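Side-chain contact in protease (PDB 8C4X), which is probably a subtilisin-like serine endopeptidase of the S8 family, represented here by its inhibitor I9 propeptide domain: residues His42-Gly45 with Lys46-Gly50. Residues are numbered along the deposited sequence; the frame is centred on the assembly and turned at random.
Sequences HRFG and KVLNG. Unlike the reference sequence in segment 42-45: His-42 (reference Tyr).
Phe-44 and Gly-50 form an antiparallel hydrogen-bonded pair that closes the hairpin between strands 42-44 and 50-54 in the mixed sheet of the inhibitor I9 propeptide domain, where 42-44 is an outermost strand within the chain. Phe-44 N donates to Gly-50 O over 2.8 Å, and Gly-50 N returns a bond to Phe-44 O at 3.1 Å.

With CG anti to its carbonyl carbon (chi1 -39°), the Phe-44 ring meets the glycine obliquely, CD2 coming 3.6 Å from Gly-50 C. Leu-48 flanks it: its CB lies 4.1 Å from Phe-44 CB, and its CD1 approaches CD2 of the ring at 4.2 Å. Across the turn, a water donates to both Gly-45 O and Asn-49 OD1, each 2.9 Å from its oxygen.

Further out, Arg-43 extends to helix 29-36, where NH1 forms a salt bridge with Asp-30 OD1, while NE hydrogen-bonds Thr-40 OG1. Ser-52, on strand 50-54, also touches Phe-44.

Direct bonds between Phe-44 and Gly-50 thus fix the base of the hairpin, whereas the exposed turn beyond them is linked through water. The Asn-49 amide works both ways, its oxygen taking that water and ND2 tying the loop to Val-27 O.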
ATOM      1  N   HIS B  42       1.098   2.565   9.398  1.00 10.85           N
ATOM      2  CA  HIS B  42       1.417   3.986   9.352  1.00 12.57           C
ATOM      3  C   HIS B  42       0.561   4.644   8.287  1.00 10.45           C
ATOM      4  O   HIS B  42       0.208   4.017   7.292  1.00 11.62           O
ATOM      5  CB  HIS B  42       2.885   4.262   8.998  1.00 12.13           C
ATOM      6  CG  HIS B  42       3.860   3.721   9.989  1.00 10.36           C
ATOM      7  ND1 HIS B  42       4.056   4.298  11.225  1.00 13.72           N
ATOM      8  CD2 HIS B  42       4.712   2.673   9.915  1.00 12.35           C
ATOM      9  CE1 HIS B  42       4.981   3.615  11.878  1.00 12.91           C
ATOM     10  NE2 HIS B  42       5.405   2.635  11.100  1.00 14.14           N
ATOM     11  N   ARG B  43       0.271   5.923   8.473  1.00 13.69           N
ATOM     12  CA  ARG B  43      -0.396   6.723   7.457  1.00 11.87           C
ATOM     13  C   ARG B  43       0.442   7.955   7.157  1.00 10.18           C
ATOM     14  O   ARG B  43       1.016   8.561   8.071  1.00 14.40           O
ATOM     15  CB  ARG B  43      -1.790   7.132   7.925  1.00 13.02           C
ATOM     16  CG  ARG B  43      -2.684   5.934   8.189  1.00 12.97           C
ATOM     17  CD  ARG B  43      -4.077   6.364   8.668  1.00 15.32           C
ATOM     18  NE  ARG B  43      -4.839   5.197   9.096  1.00 16.62           N
ATOM     19  CZ  ARG B  43      -6.156   5.164   9.260  1.00 20.37           C
ATOM     20  NH1 ARG B  43      -6.912   6.226   9.022  1.00 18.17           N
ATOM     21  NH2 ARG B  43      -6.729   4.034   9.661  1.00 16.42           N
ATOM     22  N   PHE B  44       0.484   8.334   5.883  1.00 10.95           N
ATOM     23  CA  PHE B  44       1.309   9.432   5.409  1.00 13.44           C
ATOM     24  C   PHE B  44       0.434  10.446   4.696  1.00 14.74           C
ATOM     25  O   PHE B  44      -0.434  10.077   3.897  1.00 14.77           O
ATOM     26  CB  PHE B  44       2.406   8.948   4.442  1.00 12.51           C
ATOM     27  CG  PHE B  44       3.039   7.635   4.835  1.00 11.55           C
ATOM     28  CD1 PHE B  44       3.665   7.498   6.063  1.00 11.03           C
ATOM     29  CD2 PHE B  44       2.997   6.537   3.974  1.00 13.43           C
ATOM     30  CE1 PHE B  44       4.246   6.297   6.441  1.00 11.36           C
ATOM     31  CE2 PHE B  44       3.589   5.327   4.338  1.00 13.85           C
ATOM     32  CZ  PHE B  44       4.214   5.210   5.579  1.00 11.01           C
ATOM     33  N   GLY B  45       0.688  11.721   4.964  1.00 16.62           N
ATOM     34  CA  GLY B  45      -0.009  12.793   4.276  1.00 19.27           C
ATOM     35  C   GLY B  45       0.896  13.888   3.747  1.00 19.50           C
ATOM     36  O   GLY B  45       0.478  14.681   2.896  1.00 23.39           O
ATOM     37  N   LYS B  46       2.127  13.965   4.249  1.00 13.95           N
ATOM     38  CA  LYS B  46       3.032  15.047   3.888  1.00 13.86           C
ATOM     39  C   LYS B  46       4.076  14.632   2.855  1.00 17.67           C
ATOM     40  O   LYS B  46       4.244  15.313   1.838  1.00 20.24           O
ATOM     41  CB  LYS B  46       3.725  15.583   5.149  1.00 16.01           C
ATOM     42  CG  LYS B  46       4.598  16.797   4.918  1.00 17.78           C
ATOM     43  CD  LYS B  46       3.809  18.004   4.440  1.00 20.47           C
ATOM     44  CE  LYS B  46       4.751  19.136   4.058  1.00 24.49           C
ATOM     45  NZ  LYS B  46       4.035  20.434   3.953  1.00 33.66           N
ATOM     46  N   VAL B  47       4.785  13.524   3.084  1.00 12.25           N
ATOM     47  CA  VAL B  47       5.796  13.103   2.114  1.00 13.91           C
ATOM     48  C   VAL B  47       5.250  12.117   1.098  1.00 14.34           C
ATOM     49  O   VAL B  47       5.882  11.899   0.054  1.00 15.36           O
ATOM     50  CB  VAL B  47       7.037  12.480   2.782  1.00 11.90           C
ATOM     51  CG1 VAL B  47       7.707  13.498   3.702  1.00 14.00           C
ATOM     52  CG2 VAL B  47       6.688  11.185   3.519  1.00 11.00           C
ATOM     53  N   LEU B  48       4.098  11.516   1.380  1.00 11.59           N
ATOM     54  CA  LEU B  48       3.360  10.669   0.464  1.00 12.45           C
ATOM     55  C   LEU B  48       1.896  10.833   0.814  1.00 15.20           C
ATOM     56  O   LEU B  48       1.549  11.179   1.947  1.00 15.86           O
ATOM     57  CB  LEU B  48       3.721   9.188   0.592  1.00 16.56           C
ATOM     58  CG  LEU B  48       5.064   8.676   0.121  1.00 17.48           C
ATOM     59  CD1 LEU B  48       5.151   7.183   0.431  1.00 16.72           C
ATOM     60  CD2 LEU B  48       5.226   8.955  -1.372  1.00 15.53           C
ATOM     61  N   ASN B  49       1.037  10.569  -0.160  1.00 13.07           N
ATOM     62  CA  ASN B  49      -0.387  10.396   0.106  1.00 13.33           C
ATOM     63  C   ASN B  49      -0.597   8.891   0.150  1.00 11.14           C
ATOM     64  O   ASN B  49      -0.813   8.253  -0.874  1.00 14.17           O
ATOM     65  CB  ASN B  49      -1.240  11.057  -0.971  1.00 15.05           C
ATOM     66  CG  ASN B  49      -2.699  11.151  -0.575  1.00 17.07           C
ATOM     67  OD1 ASN B  49      -3.017  11.423   0.583  1.00 18.23           O
ATOM     68  ND2 ASN B  49      -3.596  10.943  -1.542  1.00 15.84           N
ATOM     69  N   GLY B  50      -0.474   8.298   1.331  1.00 12.45           N
ATOM     70  CA  GLY B  50      -0.457   6.852   1.348  1.00 12.43           C
ATOM     71  C   GLY B  50      -0.426   6.297   2.749  1.00 11.85           C
ATOM     72  O   GLY B  50      -0.653   7.003   3.733  1.00 12.48           O
TER
HETATM   73  O   HOH W   1      -1.939  13.967   1.405  1.00 32.95           O